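Local coordinates for protein diphthine synthase (Aeropyrum pernix, PDB 1WDE) that probably trimethylates the amino group of the modified target histidine in elongation factor 2, using S-adenosyl-L-methionine, in the second step of diphthamide biosynthesis, at residues V226-S231 / S265-P270; S213-A218 / A238-G243; Y135-T140 / S246-A251. All blocks are in the same frame, centred on the assembly; numbering follows the deposited sequence.

All three contacts involve one mixed sheet, in the strand order 137-143, 168-173, 246-249, 213-217, 225-229. Contacts 1 and 2 meet through the hairpin of strands 213-217 and 225-229, where Trp229 N lies 2.8 Å from Ser213 O. Contact 2 joins contact 3 through the next strand pair: Val214 N is 2.8 Å from Val248 O. Contacts 1 and 3 stay about 6 Å apart at their nearest atoms. Contact 2 lies nearest the cofactor site: the Leu215 side chain is about 5 Å from that of Leu173, which probably binds S-adenosyl-L-methionine. The matching side-chain distances are about 12 Å for contact 1 (Val226 to Gly122) and about 11 Å for contact 3 (Val248 to Leu173).

Contact 1 of 3, residues V226-S231 / S265-P270; sequences VLYWSS and SGQRRP
The carboxamide of Gln267 meets the Tyr228 side chain obliquely. Its NE2 lies 4.0 Å from Tyr228 CB, at the root of the side chain. Around the phenol, Pro212, Tyr273 and Leu261 of helix 255-264 supply further packing, and Tyr228 OH is hydrogen-bonded to Glu272 O. The contact sets strand 225-229, outermost in its mixed sheet within this chain, against the loop that follows helix 255-264. That helix closes in a Schellman motif, with Gly266 at positive phi (63°). Gln267 reaches the strand because its CG is anti to the backbone N (chi1 -154°) and its chain then bends at chi2. Ser265 faces the strand directly. Its OG lies 3.8 Å from Tyr228 CB, but the hydroxyl is hydrogen-bonded to Leu261 O in the preceding helical turn. One methyl of Val226, CG1, packs 4.0 Å from Ser265 CB. Ser265 CA also makes a bent CA-H...O contact with Val226 O, 3.3 Å away (141° at H). No direct hydrogen bond joins the two segments. A water does so instead: it accepts from Tyr228 N at 2.8 Å and donates to Ser265 O at 3.1 Å.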
ATOM      1  N   VAL A 226      15.709  -1.597  -2.929  1.00 19.56           N
ATOM      2  CA  VAL A 226      15.123  -0.821  -4.031  1.00 22.28           C
ATOM      3  C   VAL A 226      15.722  -1.340  -5.339  1.00 22.93           C
ATOM      4  O   VAL A 226      16.918  -1.183  -5.589  1.00 23.67           O
ATOM      5  CB  VAL A 226      15.443   0.667  -3.866  1.00 23.72           C
ATOM      6  CG1 VAL A 226      14.970   1.471  -5.109  1.00 23.45           C
ATOM      7  CG2 VAL A 226      14.791   1.191  -2.590  1.00 25.88           C
ATOM      8  N   LEU A 227      14.871  -1.954  -6.157  1.00 22.34           N
ATOM      9  CA  LEU A 227      15.287  -2.544  -7.416  1.00 26.28           C
ATOM     10  C   LEU A 227      14.666  -1.859  -8.623  1.00 28.04           C
ATOM     11  O   LEU A 227      13.444  -1.797  -8.772  1.00 27.19           O
ATOM     12  CB  LEU A 227      14.912  -4.028  -7.443  1.00 31.09           C
ATOM     13  CG  LEU A 227      15.505  -4.972  -6.388  1.00 35.74           C
ATOM     14  CD1 LEU A 227      16.995  -4.678  -6.237  1.00 38.36           C
ATOM     15  CD2 LEU A 227      14.792  -4.802  -5.060  1.00 37.33           C
ATOM     16  N   TYR A 228      15.525  -1.357  -9.494  1.00 28.75           N
ATOM     17  CA  TYR A 228      15.071  -0.685 -10.696  1.00 29.07           C
ATOM     18  C   TYR A 228      14.787  -1.707 -11.788  1.00 30.97           C
ATOM     19  O   TYR A 228      15.617  -2.583 -12.056  1.00 26.30           O
ATOM     20  CB  TYR A 228      16.141   0.286 -11.190  1.00 27.32           C
ATOM     21  CG  TYR A 228      15.747   0.996 -12.459  1.00 33.08           C
ATOM     22  CD1 TYR A 228      14.904   2.093 -12.420  1.00 31.69           C
ATOM     23  CD2 TYR A 228      16.221   0.573 -13.702  1.00 34.37           C
ATOM     24  CE1 TYR A 228      14.538   2.765 -13.580  1.00 33.94           C
ATOM     25  CE2 TYR A 228      15.857   1.239 -14.878  1.00 34.25           C
ATOM     26  CZ  TYR A 228      15.015   2.340 -14.804  1.00 34.03           C
ATOM     27  OH  TYR A 228      14.664   3.043 -15.935  1.00 32.27           O
ATOM     28  N   TRP A 229      13.605  -1.608 -12.393  1.00 27.81           N
ATOM     29  CA  TRP A 229      13.226  -2.493 -13.494  1.00 27.23           C
ATOM     30  C   TRP A 229      13.020  -1.631 -14.736  1.00 29.32           C
ATOM     31  O   TRP A 229      12.109  -0.792 -14.783  1.00 25.24           O
ATOM     32  CB  TRP A 229      11.958  -3.284 -13.142  1.00 30.52           C
ATOM     33  CG  TRP A 229      12.257  -4.380 -12.168  1.00 29.62           C
ATOM     34  CD1 TRP A 229      12.371  -4.267 -10.804  1.00 30.03           C
ATOM     35  CD2 TRP A 229      12.636  -5.728 -12.488  1.00 33.79           C
ATOM     36  NE1 TRP A 229      12.807  -5.457 -10.263  1.00 31.18           N
ATOM     37  CE2 TRP A 229      12.973  -6.370 -11.271  1.00 35.05           C
ATOM     38  CE3 TRP A 229      12.728  -6.454 -13.686  1.00 35.59           C
ATOM     39  CZ2 TRP A 229      13.393  -7.706 -11.219  1.00 34.43           C
ATOM     40  CZ3 TRP A 229      13.147  -7.786 -13.629  1.00 35.58           C
ATOM     41  CH2 TRP A 229      13.473  -8.393 -12.402  1.00 32.35           C
ATOM     42  N   SER A 230      13.862  -1.853 -15.749  1.00 26.94           N
ATOM     43  CA  SER A 230      13.812  -1.065 -16.980  1.00 22.93           C
ATOM     44  C   SER A 230      12.450  -1.018 -17.655  1.00 23.21           C
ATOM     45  O   SER A 230      12.168  -0.081 -18.386  1.00 28.72           O
ATOM     46  CB  SER A 230      14.899  -1.556 -17.969  1.00 26.67           C
ATOM     47  OG  SER A 230      14.660  -2.890 -18.389  1.00 25.72           O
ATOM     48  N   SER A 231      11.596  -2.014 -17.410  1.00 28.07           N
ATOM     49  CA  SER A 231      10.252  -2.041 -17.997  1.00 20.13           C
ATOM     50  C   SER A 231       9.354  -2.956 -17.158  1.00 25.78           C
ATOM     51  O   SER A 231       9.836  -3.914 -16.552  1.00 24.49           O
ATOM     52  CB  SER A 231      10.299  -2.578 -19.440  1.00 29.71           C
ATOM     53  OG  SER A 231      10.552  -3.980 -19.447  1.00 24.63           O
ATOM     54  N   SER A 265      18.740   2.757  -6.111  1.00 24.37           N
ATOM     55  CA  SER A 265      18.670   1.405  -6.637  1.00 25.05           C
ATOM     56  C   SER A 265      20.048   0.812  -6.947  1.00 31.81           C
ATOM     57  O   SER A 265      20.140  -0.301  -7.456  1.00 32.38           O
ATOM     58  CB  SER A 265      17.803   1.397  -7.899  1.00 29.62           C
ATOM     59  OG  SER A 265      18.344   2.281  -8.870  1.00 32.26           O
ATOM     60  N   GLY A 266      21.107   1.555  -6.636  1.00 33.53           N
ATOM     61  CA  GLY A 266      22.456   1.085  -6.899  1.00 34.07           C
ATOM     62  C   GLY A 266      22.639   0.910  -8.391  1.00 39.94           C
ATOM     63  O   GLY A 266      23.192  -0.083  -8.852  1.00 40.28           O
ATOM     64  N   GLN A 267      22.172   1.889  -9.156  1.00 35.20           N
ATOM     65  CA  GLN A 267      22.258   1.812 -10.598  1.00 39.53           C
ATOM     66  C   GLN A 267      23.077   2.989 -11.133  1.00 40.81           C
ATOM     67  O   GLN A 267      23.328   3.958 -10.424  1.00 40.62           O
ATOM     68  CB  GLN A 267      20.839   1.812 -11.178  1.00 39.27           C
ATOM     69  CG  GLN A 267      20.686   1.150 -12.539  1.00 51.68           C
ATOM     70  CD  GLN A 267      20.800  -0.366 -12.486  1.00 52.50           C
ATOM     71  OE1 GLN A 267      21.691  -0.948 -13.103  1.00 61.95           O
ATOM     72  NE2 GLN A 267      19.894  -1.012 -11.753  1.00 39.14           N
ATOM     73  N   ARG A 268      23.502   2.889 -12.385  1.00 49.44           N
ATOM     74  CA  ARG A 268      24.293   3.939 -13.010  1.00 49.03           C
ATOM     75  C   ARG A 268      23.470   4.696 -14.024  1.00 45.96           C
ATOM     76  O   ARG A 268      22.689   4.111 -14.775  1.00 47.70           O
ATOM     77  CB  ARG A 268      25.513   3.344 -13.724  1.00 54.00           C
ATOM     78  CG  ARG A 268      26.478   2.613 -12.821  1.00 64.41           C
ATOM     79  CD  ARG A 268      27.677   2.091 -13.599  1.00 72.27           C
ATOM     80  NE  ARG A 268      28.628   1.409 -12.725  1.00 80.21           N
ATOM     81  CZ  ARG A 268      29.212   1.969 -11.668  1.00 83.01           C
ATOM     82  NH1 ARG A 268      30.064   1.269 -10.928  1.00 81.96           N
ATOM     83  NH2 ARG A 268      28.946   3.228 -11.346  1.00 84.89           N
ATOM     84  N   ARG A 269      23.634   6.011 -14.033  1.00 48.89           N
ATOM     85  CA  ARG A 269      22.942   6.830 -14.999  1.00 49.56           C
ATOM     86  C   ARG A 269      23.758   6.712 -16.288  1.00 50.55           C
ATOM     87  O   ARG A 269      24.979   6.579 -16.253  1.00 44.76           O
ATOM     88  CB  ARG A 269      22.875   8.278 -14.516  1.00 51.54           C
ATOM     89  CG  ARG A 269      21.462   8.699 -14.113  1.00 50.06           C
ATOM     90  CD  ARG A 269      21.445   9.719 -12.987  1.00 50.21           C
ATOM     91  NE  ARG A 269      21.993  11.037 -13.323  1.00 41.55           N
ATOM     92  CZ  ARG A 269      23.205  11.457 -12.970  1.00 42.41           C
ATOM     93  NH1 ARG A 269      24.008  10.657 -12.283  1.00 49.09           N
ATOM     94  NH2 ARG A 269      23.602  12.691 -13.260  1.00 42.61           N
ATOM     95  N   PRO A 270      23.090   6.732 -17.444  1.00 48.07           N
ATOM     96  CA  PRO A 270      21.641   6.857 -17.588  1.00 46.24           C
ATOM     97  C   PRO A 270      20.874   5.603 -17.184  1.00 47.82           C
ATOM     98  O   PRO A 270      21.312   4.480 -17.454  1.00 42.37           O
ATOM     99  CB  PRO A 270      21.465   7.151 -19.082  1.00 50.05           C
ATOM    100  CG  PRO A 270      22.782   7.760 -19.488  1.00 51.00           C
ATOM    101  CD  PRO A 270      23.760   6.895 -18.745  1.00 51.02           C
TER
HETATM  102  O   HOH W   1      18.273  -1.953  -9.302  1.00 43.37           O

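Contact 2 of 3, residues S213-A218 / A238-G243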
ATOM      1  N   SER A 213       9.951   0.875 -13.804  1.00 22.24           N
ATOM      2  CA  SER A 213       9.275   0.822 -12.516  1.00 27.95           C
ATOM      3  C   SER A 213      10.285   0.464 -11.454  1.00 21.95           C
ATOM      4  O   SER A 213      11.387   0.011 -11.767  1.00 24.55           O
ATOM      5  CB  SER A 213       8.134  -0.205 -12.546  1.00 31.00           C
ATOM      6  OG  SER A 213       8.633  -1.527 -12.748  1.00 44.44           O
ATOM      7  N   VAL A 214       9.918   0.685 -10.196  1.00 20.79           N
ATOM      8  CA  VAL A 214      10.816   0.397  -9.094  1.00 21.66           C
ATOM      9  C   VAL A 214      10.076  -0.577  -8.187  1.00 23.91           C
ATOM     10  O   VAL A 214       8.906  -0.377  -7.873  1.00 24.84           O
ATOM     11  CB  VAL A 214      11.167   1.695  -8.310  1.00 28.21           C
ATOM     12  CG1 VAL A 214      12.381   1.465  -7.415  1.00 26.16           C
ATOM     13  CG2 VAL A 214      11.437   2.846  -9.292  1.00 22.43           C
ATOM     14  N   LEU A 215      10.765  -1.638  -7.795  1.00 23.27           N
ATOM     15  CA  LEU A 215      10.206  -2.663  -6.922  1.00 22.61           C
ATOM     16  C   LEU A 215      10.879  -2.408  -5.573  1.00 18.76           C
ATOM     17  O   LEU A 215      12.102  -2.413  -5.479  1.00 23.31           O
ATOM     18  CB  LEU A 215      10.564  -4.062  -7.453  1.00 22.45           C
ATOM     19  CG  LEU A 215       9.991  -5.228  -6.620  1.00 19.83           C
ATOM     20  CD1 LEU A 215       8.481  -5.303  -6.799  1.00 20.26           C
ATOM     21  CD2 LEU A 215      10.631  -6.540  -7.072  1.00 26.90           C
ATOM     22  N   VAL A 216      10.089  -2.159  -4.532  1.00 19.21           N
ATOM     23  CA  VAL A 216      10.667  -1.841  -3.225  1.00 21.05           C
ATOM     24  C   VAL A 216      10.120  -2.670  -2.062  1.00 19.95           C
ATOM     25  O   VAL A 216       8.949  -3.010  -2.026  1.00 23.25           O
ATOM     26  CB  VAL A 216      10.413  -0.346  -2.857  1.00 24.27           C
ATOM     27  CG1 VAL A 216      11.311   0.075  -1.668  1.00 23.94           C
ATOM     28  CG2 VAL A 216      10.654   0.540  -4.059  1.00 26.29           C
ATOM     29  N   GLU A 217      10.993  -2.995  -1.120  1.00 17.90           N
ATOM     30  CA  GLU A 217      10.581  -3.709   0.075  1.00 25.70           C
ATOM     31  C   GLU A 217      11.096  -2.860   1.227  1.00 25.04           C
ATOM     32  O   GLU A 217      12.303  -2.714   1.402  1.00 22.05           O
ATOM     33  CB  GLU A 217      11.201  -5.108   0.172  1.00 30.74           C
ATOM     34  CG  GLU A 217      10.780  -5.812   1.481  1.00 33.68           C
ATOM     35  CD  GLU A 217      11.197  -7.263   1.558  1.00 41.30           C
ATOM     36  OE1 GLU A 217      12.365  -7.559   1.211  1.00 35.01           O
ATOM     37  OE2 GLU A 217      10.352  -8.100   1.974  1.00 32.56           O
ATOM     38  N   ALA A 218      10.191  -2.260   1.990  1.00 24.88           N
ATOM     39  CA  ALA A 218      10.640  -1.455   3.116  1.00 25.13           C
ATOM     40  C   ALA A 218      11.153  -2.437   4.170  1.00 24.68           C
ATOM     41  O   ALA A 218      10.611  -3.537   4.305  1.00 26.64           O
ATOM     42  CB  ALA A 218       9.479  -0.624   3.675  1.00 18.60           C
ATOM     43  N   ALA A 238       9.398 -11.924 -14.270  1.00 31.88           N
ATOM     44  CA  ALA A 238      10.498 -12.215 -13.368  1.00 24.92           C
ATOM     45  C   ALA A 238      10.013 -12.896 -12.080  1.00 31.62           C
ATOM     46  O   ALA A 238       9.006 -12.498 -11.493  1.00 26.21           O
ATOM     47  CB  ALA A 238      11.225 -10.941 -13.031  1.00 35.83           C
ATOM     48  N   ASP A 239      10.711 -13.951 -11.670  1.00 31.00           N
ATOM     49  CA  ASP A 239      10.386 -14.656 -10.429  1.00 28.17           C
ATOM     50  C   ASP A 239      11.367 -14.075  -9.409  1.00 29.33           C
ATOM     51  O   ASP A 239      12.397 -14.669  -9.126  1.00 32.48           O
ATOM     52  CB  ASP A 239      10.599 -16.168 -10.619  1.00 31.77           C
ATOM     53  CG  ASP A 239      10.575 -16.941  -9.301  1.00 34.61           C
ATOM     54  OD1 ASP A 239       9.862 -16.517  -8.362  1.00 30.03           O
ATOM     55  OD2 ASP A 239      11.261 -17.982  -9.209  1.00 31.69           O
ATOM     56  N   VAL A 240      11.060 -12.899  -8.863  1.00 28.51           N
ATOM     57  CA  VAL A 240      11.982 -12.253  -7.925  1.00 29.65           C
ATOM     58  C   VAL A 240      11.983 -12.899  -6.541  1.00 33.36           C
ATOM     59  O   VAL A 240      11.112 -13.711  -6.234  1.00 29.26           O
ATOM     60  CB  VAL A 240      11.656 -10.741  -7.757  1.00 28.03           C
ATOM     61  CG1 VAL A 240      11.526 -10.081  -9.120  1.00 26.83           C
ATOM     62  CG2 VAL A 240      10.386 -10.569  -6.964  1.00 26.76           C
ATOM     63  N   GLU A 241      12.964 -12.543  -5.716  1.00 29.53           N
ATOM     64  CA  GLU A 241      13.019 -13.082  -4.365  1.00 39.88           C
ATOM     65  C   GLU A 241      11.714 -12.771  -3.655  1.00 41.18           C
ATOM     66  O   GLU A 241      11.086 -11.734  -3.904  1.00 43.16           O
ATOM     67  CB  GLU A 241      14.152 -12.457  -3.558  1.00 42.98           C
ATOM     68  CG  GLU A 241      15.498 -13.078  -3.783  1.00 55.28           C
ATOM     69  CD  GLU A 241      16.283 -12.387  -4.859  1.00 58.90           C
ATOM     70  OE1 GLU A 241      17.376 -12.887  -5.196  1.00 66.52           O
ATOM     71  OE2 GLU A 241      15.813 -11.342  -5.360  1.00 64.70           O
ATOM     72  N   GLY A 242      11.300 -13.665  -2.772  1.00 34.49           N
ATOM     73  CA  GLY A 242      10.073 -13.429  -2.036  1.00 36.44           C
ATOM     74  C   GLY A 242      10.267 -12.183  -1.185  1.00 40.89           C
ATOM     75  O   GLY A 242      11.390 -11.853  -0.805  1.00 42.85           O
ATOM     76  N   GLY A 243       9.184 -11.477  -0.893  1.00 37.28           N
ATOM     77  CA  GLY A 243       9.296 -10.283  -0.075  1.00 33.52           C
ATOM     78  C   GLY A 243       7.961  -9.573  -0.022  1.00 29.62           C
ATOM     79  O   GLY A 243       7.036  -9.954  -0.728  1.00 31.24           O
TER
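Leu215 and Val240 make the apolar part of this contact. They reach toward each other tip to tip, with Leu215 CD2 4.0 Å from Val240 CG2 and 4.2 Å from Val240 CG1. One leucine methyl thus sits against both branches of the valine. Leu215 gets there with CG anti to its backbone N (chi1 -179°). Tyr245 touches both side chains, and Val240 also rests on Trp229 of the adjoining strand. These side chains lie between the sheet and the loop linking helix 232-236 to strand 246-249. Strand 213-217 forms an antiparallel hairpin with strand 225-229 in the mixed sheet of the tetrapyrrole methylase fold. Here the Leu215 side chain is about 5 Å from that of Leu173, which probably binds S-adenosyl-L-methionine. The loop runs along one face of strand 213-217, and the touching parts of the two segments are 31° apart in direction. No hydrogen bond runs directly between them. Farther along the strand, the carboxylate of Glu217 abuts the Gly243 backbone. The extended chain of Glu217 brings OE2 to 3.2 Å from Gly243 CA, a close approach to carbon. The bonds of the carboxylate go to other residues. OE2 accepts from Val244 N, and OE1 is salt-bridged to Arg225 on the neighbouring strand, which should fix the rotation of the group.

Contact 3 of 3, residues Y135-T140 / S246-A251; sequences YRFGGT and SIVIPA
Phe137 and Val248 provide the apolar packing, their side chains crossing at about a right angle. Phe137 CE2 does the touching. It lies 4.0 Å from Val248 CG1 and 4.1 Å from Val248 CG2, so one ring atom meets both valine methyls. The ring is oblique to CG1. Phe137 also makes an edge-to-face pair with His168. Leu132 touches both Phe137 and Val248, while helix 122-130 covers Phe137 through Arg127 and Thr130. The second meeting is of a charged group with a methyl: Arg136 NH2 is 3.5 Å from Ala251 CB, again obliquely. The guanidinium arrives through a bend at chi3 (69°). Its polar partners hold it there: NH1 forms a salt bridge with Glu257 and a hydrogen bond to Arg252 O, while NH2 bonds to Gly166 O. No hydrogen bond passes directly between 135-140 and 246-251. Strand 168-173 lies between strands 137-143 and 246-249 and pairs with both, so Phe137 and Val248 meet across it. The arrangement is that of strands two apart in a helix-covered mixed sheet, here in a domain of the tetrapyrrole methylase fold.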
ATOM      1  N   TYR A 135       6.631  15.183  -3.374  1.00 18.63           N
ATOM      2  CA  TYR A 135       5.601  16.032  -3.975  1.00 19.95           C
ATOM      3  C   TYR A 135       4.969  15.467  -5.245  1.00 21.85           C
ATOM      4  O   TYR A 135       3.847  15.844  -5.597  1.00 18.35           O
ATOM      5  CB  TYR A 135       6.194  17.405  -4.316  1.00 20.31           C
ATOM      6  CG  TYR A 135       6.871  18.078  -3.154  1.00 30.13           C
ATOM      7  CD1 TYR A 135       6.120  18.720  -2.153  1.00 27.84           C
ATOM      8  CD2 TYR A 135       8.261  18.064  -3.039  1.00 32.22           C
ATOM      9  CE1 TYR A 135       6.739  19.324  -1.074  1.00 31.11           C
ATOM     10  CE2 TYR A 135       8.896  18.660  -1.966  1.00 32.65           C
ATOM     11  CZ  TYR A 135       8.133  19.289  -0.989  1.00 38.63           C
ATOM     12  OH  TYR A 135       8.775  19.892   0.055  1.00 31.12           O
ATOM     13  N   ARG A 136       5.686  14.574  -5.928  1.00 14.72           N
ATOM     14  CA  ARG A 136       5.213  14.012  -7.182  1.00 16.62           C
ATOM     15  C   ARG A 136       4.455  12.718  -7.075  1.00 16.90           C
ATOM     16  O   ARG A 136       3.990  12.196  -8.087  1.00 17.40           O
ATOM     17  CB  ARG A 136       6.383  13.834  -8.174  1.00 21.53           C
ATOM     18  CG  ARG A 136       7.015  15.157  -8.613  1.00 22.38           C
ATOM     19  CD  ARG A 136       7.914  14.980  -9.821  1.00 17.52           C
ATOM     20  NE  ARG A 136       7.149  14.667 -11.024  1.00 21.48           N
ATOM     21  CZ  ARG A 136       7.692  14.180 -12.130  1.00 23.23           C
ATOM     22  NH1 ARG A 136       9.003  13.950 -12.166  1.00 21.65           N
ATOM     23  NH2 ARG A 136       6.935  13.933 -13.190  1.00 19.12           N
ATOM     24  N   PHE A 137       4.343  12.167  -5.870  1.00 19.22           N
ATOM     25  CA  PHE A 137       3.574  10.937  -5.742  1.00 17.98           C
ATOM     26  C   PHE A 137       2.112  11.269  -5.896  1.00 24.06           C
ATOM     27  O   PHE A 137       1.620  12.266  -5.333  1.00 19.09           O
ATOM     28  CB  PHE A 137       3.815  10.247  -4.395  1.00 17.19           C
ATOM     29  CG  PHE A 137       5.096   9.460  -4.362  1.00 19.02           C
ATOM     30  CD1 PHE A 137       6.298  10.081  -4.052  1.00 18.01           C
ATOM     31  CD2 PHE A 137       5.115   8.126  -4.763  1.00 23.74           C
ATOM     32  CE1 PHE A 137       7.506   9.404  -4.156  1.00 19.38           C
ATOM     33  CE2 PHE A 137       6.341   7.423  -4.875  1.00 17.64           C
ATOM     34  CZ  PHE A 137       7.530   8.073  -4.576  1.00 21.24           C
ATOM     35  N   GLY A 138       1.420  10.449  -6.680  1.00 19.64           N
ATOM     36  CA  GLY A 138       0.001  10.655  -6.896  1.00 18.89           C
ATOM     37  C   GLY A 138      -0.868   9.556  -6.301  1.00 18.87           C
ATOM     38  O   GLY A 138      -0.601   9.054  -5.194  1.00 18.75           O
ATOM     39  N   GLY A 139      -1.923   9.191  -7.027  1.00 16.50           N
ATOM     40  CA  GLY A 139      -2.844   8.155  -6.578  1.00 17.31           C
ATOM     41  C   GLY A 139      -2.188   6.792  -6.357  1.00 21.09           C
ATOM     42  O   GLY A 139      -1.122   6.489  -6.921  1.00 20.21           O
ATOM     43  N   THR A 140      -2.808   5.981  -5.505  1.00 19.48           N
ATOM     44  CA  THR A 140      -2.304   4.645  -5.199  1.00 22.63           C
ATOM     45  C   THR A 140      -3.342   3.622  -5.653  1.00 19.16           C
ATOM     46  O   THR A 140      -4.537   3.827  -5.454  1.00 18.00           O
ATOM     47  CB  THR A 140      -2.056   4.469  -3.672  1.00 18.16           C
ATOM     48  OG1 THR A 140      -1.028   5.371  -3.243  1.00 19.00           O
ATOM     49  CG2 THR A 140      -1.619   3.019  -3.350  1.00 16.15           C
ATOM     50  N   SER A 246       6.058  -3.228  -2.771  1.00 20.35           N
ATOM     51  CA  SER A 246       5.125  -2.264  -3.313  1.00 19.61           C
ATOM     52  C   SER A 246       5.875  -1.896  -4.588  1.00 23.14           C
ATOM     53  O   SER A 246       7.108  -2.077  -4.679  1.00 22.14           O
ATOM     54  CB  SER A 246       4.897  -1.060  -2.377  1.00 23.36           C
ATOM     55  OG  SER A 246       6.110  -0.400  -2.079  1.00 38.05           O
ATOM     56  N   ILE A 247       5.143  -1.428  -5.593  1.00 19.25           N
ATOM     57  CA  ILE A 247       5.756  -1.063  -6.851  1.00 21.04           C
ATOM     58  C   ILE A 247       5.532   0.424  -7.132  1.00 24.46           C
ATOM     59  O   ILE A 247       4.458   0.954  -6.883  1.00 22.95           O
ATOM     60  CB  ILE A 247       5.146  -1.915  -7.988  1.00 23.32           C
ATOM     61  CG1 ILE A 247       5.560  -3.387  -7.812  1.00 20.38           C
ATOM     62  CG2 ILE A 247       5.612  -1.408  -9.337  1.00 19.70           C
ATOM     63  CD1 ILE A 247       4.793  -4.327  -8.700  1.00 18.92           C
ATOM     64  N   VAL A 248       6.569   1.119  -7.571  1.00 23.09           N
ATOM     65  CA  VAL A 248       6.371   2.504  -7.933  1.00 23.92           C
ATOM     66  C   VAL A 248       6.547   2.570  -9.453  1.00 24.37           C
ATOM     67  O   VAL A 248       7.553   2.083  -9.996  1.00 25.04           O
ATOM     68  CB  VAL A 248       7.364   3.436  -7.204  1.00 26.34           C
ATOM     69  CG1 VAL A 248       7.305   4.852  -7.812  1.00 26.13           C
ATOM     70  CG2 VAL A 248       7.003   3.496  -5.720  1.00 23.80           C
ATOM     71  N   ILE A 249       5.530   3.098 -10.132  1.00 17.20           N
ATOM     72  CA  ILE A 249       5.535   3.296 -11.599  1.00 20.10           C
ATOM     73  C   ILE A 249       5.623   4.829 -11.733  1.00 20.75           C
ATOM     74  O   ILE A 249       4.622   5.540 -11.677  1.00 18.16           O
ATOM     75  CB  ILE A 249       4.230   2.771 -12.247  1.00 21.22           C
ATOM     76  CG1 ILE A 249       4.075   1.267 -11.953  1.00 20.50           C
ATOM     77  CG2 ILE A 249       4.261   3.011 -13.783  1.00 19.10           C
ATOM     78  CD1 ILE A 249       2.653   0.736 -12.233  1.00 24.37           C
ATOM     79  N   PRO A 250       6.831   5.347 -11.952  1.00 20.68           N
ATOM     80  CA  PRO A 250       7.014   6.788 -12.052  1.00 20.74           C
ATOM     81  C   PRO A 250       6.505   7.493 -13.289  1.00 23.60           C
ATOM     82  O   PRO A 250       6.274   6.869 -14.340  1.00 19.59           O
ATOM     83  CB  PRO A 250       8.519   6.934 -11.899  1.00 14.90           C
ATOM     84  CG  PRO A 250       9.021   5.800 -12.704  1.00 23.44           C
ATOM     85  CD  PRO A 250       8.029   4.645 -12.448  1.00 23.58           C
ATOM     86  N   ALA A 251       6.267   8.794 -13.117  1.00 20.60           N
ATOM     87  CA  ALA A 251       5.889   9.644 -14.229  1.00 16.20           C
ATOM     88  C   ALA A 251       7.292   9.961 -14.717  1.00 23.55           C
ATOM     89  O   ALA A 251       8.277   9.545 -14.085  1.00 21.12           O
ATOM     90  CB  ALA A 251       5.203  10.920 -13.741  1.00 23.09           C
TER